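Local coordinates for YqgE/AlgH family protein (Corynebacterium diphtheriae NCTC 13129, PDB 2GS5) that is of unknown function but belongs to the UPF0301 (YqgE/AlgH) family of conserved bacterial proteins, at residues S35-I40 with G153-A158; V20-P25 with D176-Q181; D104-L109 with V114-G119; F48-A53 with V89-T94. All blocks are in the same frame, centred on the assembly; numbering follows the deposited sequence.

Interaction 1. Residues S35-I40 with G153-A158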
loop_
_atom_site.group_PDB
_atom_site.type_symbol
_atom_site.label_atom_id
_atom_site.label_comp_id
_atom_site.label_asym_id
_atom_site.label_seq_id
_atom_site.Cartn_x
_atom_site.Cartn_y
_atom_site.Cartn_z
ATOM N N SER A 35 -3.188 7.846 -6.278
ATOM C CA SER A 35 -2.949 6.944 -5.168
ATOM C C SER A 35 -2.456 5.587 -5.650
ATOM O O SER A 35 -2.648 5.188 -6.808
ATOM C CB SER A 35 -4.213 6.786 -4.318
ATOM O OG SER A 35 -5.315 6.305 -5.061
ATOM N N VAL A 36 -1.795 4.890 -4.732
ATOM C CA VAL A 36 -1.360 3.512 -4.918
ATOM C C VAL A 36 -1.777 2.785 -3.657
ATOM O O VAL A 36 -1.104 2.891 -2.627
ATOM C CB VAL A 36 0.164 3.403 -5.093
ATOM C CG1 VAL A 36 0.600 1.946 -5.211
ATOM C CG2 VAL A 36 0.620 4.221 -6.303
ATOM N N ILE A 37 -2.904 2.079 -3.728
ATOM C CA ILE A 37 -3.517 1.560 -2.511
ATOM C C ILE A 37 -3.191 0.090 -2.330
ATOM O O ILE A 37 -3.638 -0.746 -3.095
ATOM C CB ILE A 37 -5.034 1.805 -2.498
ATOM C CG1 ILE A 37 -5.298 3.321 -2.568
ATOM C CG2 ILE A 37 -5.668 1.211 -1.218
ATOM C CD1 ILE A 37 -6.716 3.686 -2.768
ATOM N N LEU A 38 -2.386 -0.199 -1.311
ATOM C CA LEU A 38 -2.044 -1.571 -0.952
ATOM C C LEU A 38 -3.226 -2.237 -0.270
ATOM O O LEU A 38 -3.690 -1.771 0.770
ATOM C CB LEU A 38 -0.850 -1.581 -0.005
ATOM C CG LEU A 38 -0.397 -2.929 0.541
ATOM C CD1 LEU A 38 0.147 -3.809 -0.565
ATOM C CD2 LEU A 38 0.642 -2.735 1.642
ATOM N N ILE A 39 -3.703 -3.329 -0.856
ATOM C CA ILE A 39 -4.786 -4.108 -0.263
ATOM C C ILE A 39 -4.239 -4.885 0.929
ATOM O O ILE A 39 -3.283 -5.658 0.795
ATOM C CB ILE A 39 -5.438 -5.062 -1.295
ATOM C CG1 ILE A 39 -6.054 -4.245 -2.435
ATOM C CG2 ILE A 39 -6.475 -5.977 -0.627
ATOM C CD1 ILE A 39 -6.529 -5.085 -3.600
ATOM N N ILE A 40 -4.826 -4.643 2.103
ATOM C CA ILE A 40 -4.377 -5.286 3.351
ATOM C C ILE A 40 -5.375 -6.311 3.892
ATOM O O ILE A 40 -5.052 -7.080 4.807
ATOM C CB ILE A 40 -4.068 -4.221 4.441
ATOM C CG1 ILE A 40 -5.321 -3.418 4.826
ATOM C CG2 ILE A 40 -2.952 -3.291 3.962
ATOM C CD1 ILE A 40 -5.054 -2.363 5.891
ATOM N N GLY A 153 -12.601 1.189 -15.061
ATOM C CA GLY A 153 -11.283 1.710 -15.421
ATOM C C GLY A 153 -10.601 2.575 -14.366
ATOM O O GLY A 153 -9.580 3.198 -14.662
ATOM N N ASP A 154 -11.133 2.589 -13.141
ATOM C CA ASP A 154 -10.622 3.463 -12.058
ATOM C C ASP A 154 -9.254 3.063 -11.527
ATOM O O ASP A 154 -8.483 3.920 -11.063
ATOM C CB ASP A 154 -11.570 3.466 -10.850
ATOM C CG ASP A 154 -12.886 4.165 -11.115
ATOM O OD1 ASP A 154 -13.121 4.652 -12.254
ATOM O OD2 ASP A 154 -13.699 4.199 -10.167
ATOM N N TRP A 155 -8.976 1.765 -11.561
ATOM C CA TRP A 155 -7.787 1.206 -10.938
ATOM C C TRP A 155 -7.141 0.181 -11.842
ATOM O O TRP A 155 -7.835 -0.506 -12.588
ATOM C CB TRP A 155 -8.150 0.469 -9.655
ATOM C CG TRP A 155 -8.984 1.235 -8.704
ATOM C CD1 TRP A 155 -10.313 1.074 -8.483
ATOM C CD2 TRP A 155 -8.553 2.277 -7.831
ATOM N NE1 TRP A 155 -10.741 1.947 -7.528
ATOM C CE2 TRP A 155 -9.679 2.705 -7.113
ATOM C CE3 TRP A 155 -7.320 2.891 -7.584
ATOM C CZ2 TRP A 155 -9.616 3.727 -6.169
ATOM C CZ3 TRP A 155 -7.262 3.905 -6.636
ATOM C CH2 TRP A 155 -8.398 4.309 -5.944
ATOM N N PHE A 156 -5.818 0.082 -11.754
ATOM C CA PHE A 156 -5.072 -1.019 -12.338
ATOM C C PHE A 156 -4.475 -1.818 -11.183
ATOM O O PHE A 156 -3.804 -1.263 -10.315
ATOM C CB PHE A 156 -3.977 -0.508 -13.279
ATOM C CG PHE A 156 -3.220 -1.601 -13.984
ATOM C CD1 PHE A 156 -3.686 -2.138 -15.171
ATOM C CD2 PHE A 156 -2.038 -2.092 -13.452
ATOM C CE1 PHE A 156 -2.981 -3.143 -15.827
ATOM C CE2 PHE A 156 -1.345 -3.088 -14.090
ATOM C CZ PHE A 156 -1.805 -3.621 -15.267
ATOM N N VAL A 157 -4.748 -3.116 -11.177
ATOM C CA VAL A 157 -4.304 -4.003 -10.109
ATOM C C VAL A 157 -2.939 -4.560 -10.464
ATOM O O VAL A 157 -2.776 -5.153 -11.531
ATOM C CB VAL A 157 -5.304 -5.134 -9.889
ATOM C CG1 VAL A 157 -4.886 -6.043 -8.735
ATOM C CG2 VAL A 157 -6.655 -4.553 -9.621
ATOM N N ALA A 158 -1.961 -4.347 -9.590
ATOM C CA ALA A 158 -0.579 -4.792 -9.826
ATOM C C ALA A 158 0.047 -5.324 -8.550
ATOM O O ALA A 158 -0.331 -4.925 -7.458
ATOM C CB ALA A 158 0.266 -3.641 -10.349
#
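Ser-35 and Ile-37 meet Trp-155 across an intervening strand: the backbones of 35-40 and 153-158 do not pair, and even their nearest alpha carbons, Ile-37 CA and Val-157 CA, are 9.4 Å apart. This is a second-neighbour contact in the mixed beta-sheet of the AlgH-like fold. Strand 19-23 lies in the middle and is antiparallel to both partners, so the two outer strands run in the same sense.

The gap is bridged largely by one indole. Its CG lies beside the backbone N of Trp-155 (chi1 -51°), and from there the six-membered ring reaches over to the other strand. The far end of this benzo ring, the CZ3-CH2 bond, does the touching. Ile-37 brings its extended CG1 branch up obliquely, with CD1 3.6 Å from Trp-155 CH2. From the middle strand Leu-21 also packs on this indole, and Leu-146 of helix 145-151 is a further neighbour.

That helix ends in a Schellman motif at Gly-153, whose positive phi turns the chain toward strand 155-159. Both polar groups are satisfied elsewhere: Trp-155 NE1 bonds to Glu-149 OE1, which ties the indole to helix 145-151, and Ser-35 OG bonds to Phe-32 O. Toward the indole the serine hydroxyl only packs, arriving at the ring edge in its plane, with Ser-35 OG 3.5 Å from Trp-155 CZ3.

Interaction 2. Residues V20-P25 with D176-Q181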
loop_
_atom_site.group_PDB
_atom_site.type_symbol
_atom_site.label_atom_id
_atom_site.label_comp_id
_atom_site.label_asym_id
_atom_site.label_seq_id
_atom_site.Cartn_x
_atom_site.Cartn_y
_atom_site.Cartn_z
ATOM N N VAL A 20 -1.480 -3.836 -5.225
ATOM C CA VAL A 20 -1.801 -2.411 -5.178
ATOM C C VAL A 20 -2.829 -2.057 -6.246
ATOM O O VAL A 20 -2.866 -2.651 -7.320
ATOM C CB VAL A 20 -0.573 -1.501 -5.336
ATOM C CG1 VAL A 20 0.256 -1.524 -4.051
ATOM C CG2 VAL A 20 0.277 -1.908 -6.522
ATOM N N LEU A 21 -3.685 -1.107 -5.892
ATOM C CA LEU A 21 -4.645 -0.493 -6.785
ATOM C C LEU A 21 -4.029 0.822 -7.222
ATOM O O LEU A 21 -3.829 1.721 -6.399
ATOM C CB LEU A 21 -5.961 -0.230 -6.066
ATOM C CG LEU A 21 -6.650 -1.448 -5.454
ATOM C CD1 LEU A 21 -7.824 -1.054 -4.551
ATOM C CD2 LEU A 21 -7.089 -2.393 -6.561
ATOM N N VAL A 22 -3.719 0.929 -8.513
ATOM C CA VAL A 22 -3.052 2.113 -9.039
ATOM C C VAL A 22 -4.110 3.022 -9.642
ATOM O O VAL A 22 -4.823 2.612 -10.553
ATOM C CB VAL A 22 -2.030 1.739 -10.115
ATOM C CG1 VAL A 22 -1.299 2.985 -10.603
ATOM C CG2 VAL A 22 -1.058 0.681 -9.585
ATOM N N ALA A 23 -4.229 4.245 -9.123
ATOM C CA ALA A 23 -5.255 5.183 -9.600
ATOM C C ALA A 23 -5.093 5.502 -11.093
ATOM O O ALA A 23 -3.983 5.758 -11.578
ATOM C CB ALA A 23 -5.230 6.477 -8.793
ATOM N N ALA A 24 -6.196 5.494 -11.826
ATOM C CA ALA A 24 -6.203 5.982 -13.203
ATOM C C ALA A 24 -5.696 7.419 -13.231
ATOM O O ALA A 24 -6.005 8.196 -12.337
ATOM C CB ALA A 24 -7.613 5.913 -13.776
ATOM N N PRO A 25 -4.906 7.776 -14.267
ATOM C CA PRO A 25 -4.456 9.157 -14.416
ATOM C C PRO A 25 -5.570 10.198 -14.279
ATOM O O PRO A 25 -5.341 11.278 -13.721
ATOM C CB PRO A 25 -3.879 9.174 -15.831
ATOM C CG PRO A 25 -3.375 7.802 -16.030
ATOM C CD PRO A 25 -4.330 6.898 -15.303
ATOM N N ASP A 176 6.506 5.473 -10.070
ATOM C CA ASP A 176 7.382 4.309 -10.029
ATOM C C ASP A 176 6.595 3.024 -10.285
ATOM O O ASP A 176 7.042 2.147 -11.015
ATOM C CB ASP A 176 8.102 4.205 -8.680
ATOM C CG ASP A 176 9.146 5.294 -8.470
ATOM O OD1 ASP A 176 9.345 6.147 -9.359
ATOM O OD2 ASP A 176 9.786 5.284 -7.393
ATOM N N VAL A 177 5.402 2.918 -9.711
ATOM C CA VAL A 177 4.593 1.711 -9.929
ATOM C C VAL A 177 4.145 1.632 -11.390
ATOM O O VAL A 177 4.185 0.562 -11.988
ATOM C CB VAL A 177 3.375 1.626 -8.982
ATOM C CG1 VAL A 177 2.535 0.398 -9.311
ATOM C CG2 VAL A 177 3.845 1.590 -7.528
HETATM N N MSE A 178 3.750 2.763 -11.978
HETATM C CA MSE A 178 3.337 2.792 -13.381
HETATM C C MSE A 178 4.462 2.325 -14.307
HETATM O O MSE A 178 4.221 1.632 -15.291
HETATM C CB MSE A 178 2.877 4.207 -13.773
HETATM C CG MSE A 178 1.531 4.614 -13.182
HETATM SE SE MSE A 178 0.017 3.684 -14.004
HETATM C CE MSE A 178 -0.066 4.694 -15.670
ATOM N N ARG A 179 5.692 2.694 -13.978
ATOM C CA ARG A 179 6.850 2.278 -14.784
ATOM C C ARG A 179 7.144 0.767 -14.793
ATOM O O ARG A 179 7.820 0.284 -15.714
ATOM C CB ARG A 179 8.097 3.034 -14.350
ATOM C CG ARG A 179 8.214 4.388 -15.001
ATOM C CD ARG A 179 9.481 5.089 -14.536
ATOM N NE ARG A 179 9.325 5.721 -13.225
ATOM C CZ ARG A 179 8.694 6.879 -13.022
ATOM N NH1 ARG A 179 8.624 7.386 -11.804
ATOM N NH2 ARG A 179 8.134 7.530 -14.029
ATOM N N ARG A 180 6.652 0.036 -13.792
ATOM C CA ARG A 180 6.805 -1.426 -13.735
ATOM C C ARG A 180 5.776 -2.196 -14.549
ATOM O O ARG A 180 5.905 -3.410 -14.711
ATOM C CB ARG A 180 6.652 -1.936 -12.298
ATOM C CG ARG A 180 7.661 -1.463 -11.304
ATOM C CD ARG A 180 7.737 -2.450 -10.145
ATOM N NE ARG A 180 6.469 -2.633 -9.417
ATOM C CZ ARG A 180 6.094 -1.921 -8.350
ATOM N NH1 ARG A 180 6.859 -0.943 -7.880
ATOM N NH2 ARG A 180 4.942 -2.187 -7.746
ATOM N N GLN A 181 4.727 -1.521 -15.014
ATOM C CA GLN A 181 3.579 -2.207 -15.616
ATOM C C GLN A 181 3.752 -2.393 -17.115
ATOM O O GLN A 181 4.599 -1.747 -17.709
ATOM C CB GLN A 181 2.298 -1.432 -15.298
ATOM C CG GLN A 181 2.102 -1.157 -13.803
ATOM C CD GLN A 181 2.353 -2.391 -12.943
ATOM O OE1 GLN A 181 1.920 -3.483 -13.289
ATOM N NE2 GLN A 181 3.057 -2.218 -11.825
#
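Val-22 meets two successive helix residues, Val-177 and Met-178, with its two methyl groups. Start at its CB, which projects from strand 19-23 toward the helix. One branch, CG2, lies 3.6 Å from Val-177 CG1, the two valines passing each other flank to flank and pointing opposite ways. The other branch, CG1, stands anti to the backbone N (chi1 -177°) and ends 3.7 Å from Met-178 SE, with the CG of the same selenomethionine a little farther off. Met-178 curls to get there: its CB does not aim at the strand, but bends at chi2 and chi3 bring the selenium across the valine methyl. Val-20, two residues earlier on the same face, adds a looser contact, its CG2 4.3 Å from Val-177 CG1.

Just past the helix, Gln-181 folds back so that NE2 donates to Val-177 O at 3.0 Å. Arg-180 N bonds to the same oxygen from the opposite face of the carbonyl plane, so two donors hold it. Trp-174, a turn earlier, ties the helix to the strand through NE1 to Ala-23 O.

Val-177 also touches Val-36 of the adjoining strand. The arrangement is that of a helix, here 173-179, packed through an apolar interface on a face of a mixed, mainly antiparallel sheet.

Interaction 3. Residues D104-L109 with V114-G119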
loop_
_atom_site.group_PDB
_atom_site.type_symbol
_atom_site.label_atom_id
_atom_site.label_comp_id
_atom_site.label_asym_id
_atom_site.label_seq_id
_atom_site.Cartn_x
_atom_site.Cartn_y
_atom_site.Cartn_z
ATOM N N ASP A 104 3.128 -14.685 15.386
ATOM C CA ASP A 104 1.759 -14.278 15.688
ATOM C C ASP A 104 1.505 -12.803 15.412
ATOM O O ASP A 104 0.429 -12.438 14.956
ATOM C CB ASP A 104 1.412 -14.601 17.138
ATOM C CG ASP A 104 1.209 -16.089 17.376
ATOM O OD1 ASP A 104 1.072 -16.851 16.392
ATOM O OD2 ASP A 104 1.167 -16.500 18.552
ATOM N N ASN A 105 2.499 -11.958 15.671
ATOM C CA ASN A 105 2.333 -10.510 15.463
ATOM C C ASN A 105 2.596 -10.005 14.041
ATOM O O ASN A 105 2.590 -8.794 13.806
ATOM C CB ASN A 105 3.186 -9.732 16.468
ATOM C CG ASN A 105 2.626 -9.800 17.877
ATOM O OD1 ASN A 105 3.359 -10.012 18.833
ATOM N ND2 ASN A 105 1.320 -9.617 18.000
ATOM N N LEU A 106 2.822 -10.920 13.095
ATOM C CA LEU A 106 2.900 -10.568 11.685
ATOM C C LEU A 106 1.825 -11.305 10.900
ATOM O O LEU A 106 1.566 -12.489 11.155
ATOM C CB LEU A 106 4.271 -10.918 11.107
ATOM C CG LEU A 106 5.474 -10.249 11.771
ATOM C CD1 LEU A 106 6.766 -10.727 11.109
ATOM C CD2 LEU A 106 5.367 -8.725 11.725
ATOM N N THR A 107 1.181 -10.593 9.981
ATOM C CA THR A 107 0.177 -11.169 9.098
ATOM C C THR A 107 0.655 -11.013 7.666
ATOM O O THR A 107 0.841 -9.890 7.192
ATOM C CB THR A 107 -1.175 -10.447 9.257
ATOM O OG1 THR A 107 -1.658 -10.637 10.589
ATOM C CG2 THR A 107 -2.197 -10.979 8.251
ATOM N N ARG A 108 0.882 -12.139 6.994
ATOM C CA ARG A 108 1.315 -12.144 5.607
ATOM C C ARG A 108 0.248 -11.517 4.719
ATOM O O ARG A 108 -0.924 -11.859 4.823
ATOM C CB ARG A 108 1.583 -13.583 5.143
ATOM C CG ARG A 108 1.936 -13.744 3.672
ATOM C CD ARG A 108 2.064 -15.222 3.293
ATOM N NE ARG A 108 1.778 -15.460 1.878
ATOM C CZ ARG A 108 0.559 -15.428 1.332
ATOM N NH1 ARG A 108 0.412 -15.661 0.031
ATOM N NH2 ARG A 108 -0.518 -15.158 2.067
ATOM N N LEU A 109 0.669 -10.598 3.866
ATOM C CA LEU A 109 -0.170 -10.080 2.806
ATOM C C LEU A 109 0.155 -10.896 1.558
ATOM O O LEU A 109 -0.628 -11.755 1.155
ATOM C CB LEU A 109 0.075 -8.585 2.619
ATOM C CG LEU A 109 -0.298 -7.734 3.842
ATOM C CD1 LEU A 109 0.050 -6.290 3.573
ATOM C CD2 LEU A 109 -1.782 -7.863 4.196
ATOM N N VAL A 114 3.958 -7.705 5.106
ATOM C CA VAL A 114 3.193 -8.125 6.261
ATOM C C VAL A 114 2.513 -6.938 6.922
ATOM O O VAL A 114 2.979 -5.812 6.819
ATOM C CB VAL A 114 4.096 -8.794 7.339
ATOM C CG1 VAL A 114 4.560 -10.162 6.879
ATOM C CG2 VAL A 114 5.282 -7.884 7.706
HETATM N N MSE A 115 1.388 -7.200 7.579
HETATM C CA MSE A 115 0.827 -6.238 8.524
HETATM C C MSE A 115 1.431 -6.532 9.901
HETATM O O MSE A 115 1.405 -7.674 10.362
HETATM C CB MSE A 115 -0.709 -6.329 8.547
HETATM C CG MSE A 115 -1.452 -5.415 7.565
HETATM SE SE MSE A 115 -3.275 -5.313 8.229
HETATM C CE MSE A 115 -3.690 -7.219 8.394
ATOM N N VAL A 116 1.980 -5.503 10.548
ATOM C CA VAL A 116 2.627 -5.643 11.850
ATOM C C VAL A 116 1.622 -5.280 12.925
ATOM O O VAL A 116 1.012 -4.213 12.873
ATOM C CB VAL A 116 3.843 -4.703 11.977
ATOM C CG1 VAL A 116 4.515 -4.862 13.336
ATOM C CG2 VAL A 116 4.842 -4.963 10.848
ATOM N N ASN A 117 1.431 -6.175 13.885
ATOM C CA ASN A 117 0.584 -5.884 15.016
ATOM C C ASN A 117 1.281 -4.881 15.917
ATOM O O ASN A 117 2.305 -5.197 16.522
ATOM C CB ASN A 117 0.267 -7.165 15.788
ATOM C CG ASN A 117 -0.821 -6.974 16.804
ATOM O OD1 ASN A 117 -0.825 -6.001 17.567
ATOM N ND2 ASN A 117 -1.762 -7.916 16.834
ATOM N N LEU A 118 0.735 -3.664 16.004
ATOM C CA LEU A 118 1.409 -2.585 16.742
ATOM C C LEU A 118 1.299 -2.731 18.259
ATOM O O LEU A 118 1.851 -1.926 19.003
ATOM C CB LEU A 118 0.913 -1.211 16.279
ATOM C CG LEU A 118 1.230 -0.881 14.818
ATOM C CD1 LEU A 118 0.675 0.491 14.411
ATOM C CD2 LEU A 118 2.724 -0.974 14.524
ATOM N N GLY A 119 0.582 -3.759 18.713
ATOM C CA GLY A 119 0.611 -4.167 20.112
ATOM C C GLY A 119 1.807 -5.035 20.473
ATOM O O GLY A 119 2.035 -5.320 21.654
HETATM O O HOH W 1 -1.114 -10.112 14.740
HETATM O O HOH W 2 -0.673 -8.635 12.236
#
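Val-114 begins the pairing of 114-119 with 104-109, sitting opposite Arg-108 in a non-hydrogen-bonded antiparallel pair. Its CG1 rests 4.0 Å from Arg-108 CA. With CG1 beside the backbone N (chi1 -72°), CG2 falls between that N and the carbonyl carbon and turns toward Leu-106 CD2. Val-114 CA also makes a CA-H...O contact with Thr-107 O.

Met-115 forms the hydrogen-bonded pair with Thr-107: Met-115 N donates to Thr-107 O at 2.8 Å, and Thr-107 N returns the bond to Met-115 O at 3.0 Å. On this more exposed face the selenomethionine runs alongside the threonine, placing Met-115 CE 4.0 Å from Thr-107 CG2, and the Leu-109 side chain crosses it at about a right angle, CD2 nearest Met-115 CG. A water donates to Met-115 O and also bonds to Thr-107 OG1, giving that carbonyl a second partner.

Val-116 returns to the face of Val-114 and Leu-106 and lies side by side with the leucine, CG2 being 3.9 Å from Leu-106 CD2. Ile-125 of helix 122-125 touches both.

Asn-117 extends the pairing by one more bond: its N makes a nearly straight bond (175°) to Asn-105 O, and its ND2 donates to a second water that in turn donates to Asp-104 O. Asn-117 OD1 accepts from Gly-119 N at 2.9 Å, closing an Asx turn as the chain leaves the sheet.

Strand 113-116 also bonds to strand 87-94 on its other side, through Val-114 with Gly-92 and Val-116 with Gly-90. The whole is an antiparallel beta hairpin with a tight connection, strands 106-110 and 113-116, added to the mixed sheet.

Interaction 4. Residues F48-A53 with V89-T94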
loop_
_atom_site.group_PDB
_atom_site.type_symbol
_atom_site.label_atom_id
_atom_site.label_comp_id
_atom_site.label_asym_id
_atom_site.label_seq_id
_atom_site.Cartn_x
_atom_site.Cartn_y
_atom_site.Cartn_z
ATOM N N PHE A 48 -10.118 -3.671 2.243
ATOM C CA PHE A 48 -9.460 -2.557 2.925
ATOM C C PHE A 48 -8.089 -2.340 2.348
ATOM O O PHE A 48 -7.398 -3.303 2.002
ATOM C CB PHE A 48 -9.295 -2.860 4.416
ATOM C CG PHE A 48 -10.597 -3.109 5.125
ATOM C CD1 PHE A 48 -11.242 -2.084 5.791
ATOM C CD2 PHE A 48 -11.175 -4.373 5.115
ATOM C CE1 PHE A 48 -12.444 -2.321 6.446
ATOM C CE2 PHE A 48 -12.374 -4.621 5.766
ATOM C CZ PHE A 48 -13.006 -3.582 6.433
ATOM N N GLY A 49 -7.661 -1.086 2.277
ATOM C CA GLY A 49 -6.336 -0.771 1.798
ATOM C C GLY A 49 -5.764 0.482 2.400
ATOM O O GLY A 49 -6.481 1.248 3.042
ATOM N N VAL A 50 -4.455 0.638 2.242
ATOM C CA VAL A 50 -3.785 1.874 2.612
ATOM C C VAL A 50 -3.001 2.439 1.420
ATOM O O VAL A 50 -2.205 1.749 0.760
ATOM C CB VAL A 50 -2.850 1.697 3.850
ATOM C CG1 VAL A 50 -3.664 1.428 5.140
ATOM C CG2 VAL A 50 -1.802 0.613 3.621
ATOM N N ASN A 51 -3.234 3.720 1.159
ATOM C CA ASN A 51 -2.462 4.440 0.166
ATOM C C ASN A 51 -1.003 4.477 0.589
ATOM O O ASN A 51 -0.711 4.717 1.762
ATOM C CB ASN A 51 -3.015 5.857 0.030
ATOM C CG ASN A 51 -2.448 6.614 -1.162
ATOM O OD1 ASN A 51 -1.734 6.068 -2.004
ATOM N ND2 ASN A 51 -2.779 7.900 -1.231
ATOM N N LEU A 52 -0.109 4.242 -0.368
ATOM C CA LEU A 52 1.333 4.271 -0.144
ATOM C C LEU A 52 1.993 5.570 -0.604
ATOM O O LEU A 52 3.186 5.773 -0.363
ATOM C CB LEU A 52 1.998 3.107 -0.890
ATOM C CG LEU A 52 1.488 1.705 -0.571
ATOM C CD1 LEU A 52 2.297 0.672 -1.357
ATOM C CD2 LEU A 52 1.576 1.429 0.928
ATOM N N ALA A 53 1.217 6.437 -1.252
ATOM C CA ALA A 53 1.769 7.538 -2.038
ATOM C C ALA A 53 1.768 8.893 -1.359
ATOM O O ALA A 53 2.290 9.863 -1.935
ATOM C CB ALA A 53 1.025 7.633 -3.376
ATOM N N VAL A 89 -2.034 1.735 11.030
ATOM C CA VAL A 89 -1.683 0.408 10.504
ATOM C C VAL A 89 -0.170 0.395 10.282
ATOM O O VAL A 89 0.381 1.370 9.792
ATOM C CB VAL A 89 -2.357 0.159 9.089
ATOM C CG1 VAL A 89 -1.801 -1.106 8.395
ATOM C CG2 VAL A 89 -3.848 0.081 9.210
ATOM N N GLY A 90 0.495 -0.708 10.612
ATOM C CA GLY A 90 1.909 -0.898 10.238
ATOM C C GLY A 90 2.022 -1.926 9.128
ATOM O O GLY A 90 1.463 -3.020 9.242
ATOM N N VAL A 91 2.738 -1.572 8.063
ATOM C CA VAL A 91 3.070 -2.511 7.004
ATOM C C VAL A 91 4.589 -2.702 7.004
ATOM O O VAL A 91 5.343 -1.729 6.929
ATOM C CB VAL A 91 2.602 -2.025 5.623
ATOM C CG1 VAL A 91 2.927 -3.069 4.567
ATOM C CG2 VAL A 91 1.093 -1.764 5.625
ATOM N N GLY A 92 5.029 -3.950 7.102
ATOM C CA GLY A 92 6.443 -4.275 7.121
ATOM C C GLY A 92 6.873 -5.108 5.936
ATOM O O GLY A 92 6.050 -5.661 5.203
ATOM N N VAL A 93 8.189 -5.177 5.768
ATOM C CA VAL A 93 8.848 -6.080 4.844
ATOM C C VAL A 93 9.630 -7.074 5.707
ATOM O O VAL A 93 10.468 -6.667 6.508
ATOM C CB VAL A 93 9.804 -5.310 3.906
ATOM C CG1 VAL A 93 10.560 -6.263 2.964
ATOM C CG2 VAL A 93 9.038 -4.207 3.129
ATOM N N THR A 94 9.325 -8.364 5.595
ATOM C CA THR A 94 9.987 -9.354 6.449
ATOM C C THR A 94 11.481 -9.441 6.142
ATOM O O THR A 94 11.901 -9.322 4.989
ATOM C CB THR A 94 9.365 -10.764 6.314
ATOM O OG1 THR A 94 9.471 -11.210 4.962
ATOM C CG2 THR A 94 7.894 -10.768 6.741
#
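Val-50 spreads its two methyl groups over two valines of strand 87-94, one for each branch. Its CG1 meets Val-89 CG2 at 4.3 Å, and its CG2 meets Val-91 CG2 at 4.2 Å. With chi1 at -68°, CG1 lies beside the backbone N of Val-50 and CG2 between that N and the carbonyl carbon; this turns CG1 to Val-89 and CG2 to Val-91, which stand on the same face of their strand. These are loose methyl-to-methyl contacts, and the backbones stay well separated, with Val-50 CA 8.3 Å from Val-89 CA.

The separation follows from the strand order. Strands 47-51 and 87-94 are each antiparallel to strand 129-141, which joins them. Phe-135 from that joining strand touches both Val-50 and Val-91. Leu-38 of strand 36-42 also packs on Val-91, and Val-165 of helix 162-166 reaches it as well.

Gly-90 and Gly-92 separate the valines of 89-94, leaving Val-89, Val-91 and Val-93 to supply its apolar side chains. Val-93 does not reach Val-50; it packs against Pro-162 and Thr-166 of the same helix.

Where strand 47-51 finishes, Asn-51 OD1 accepts from Ala-53 N at 3.1 Å, the donor standing well above the carbonyl plane, and this makes an Asx turn. The same oxygen accepts from Val-36 N, so the turn is also tied to the neighbouring strand.

Here the contact is part of the apolar core on the curled mixed sheet of the AlgH-like fold, between strands joined by 129-141.

All four contacts involve one curved mixed sheet and follow it from end to end. Strand 19-23 of interaction 2 lies between the two strands of interaction 1, and the centres of these two interactions are about 8 Å apart; strand 36-42 then pairs with strand 47-51 of interaction 4, strand 129-141 bridges 47-51 and 87-94, and strand 87-94 pairs with the hairpin of interaction 3. Interactions 2 and 3, with centres about 25 Å apart, do not touch. Along the chain, interaction 2 spans the longest interval and encloses interaction 1, which in turn encloses interactions 4 and 3 in series. Early and late parts of the chain thus meet at one end of the sheet, while the local hairpin extends the other.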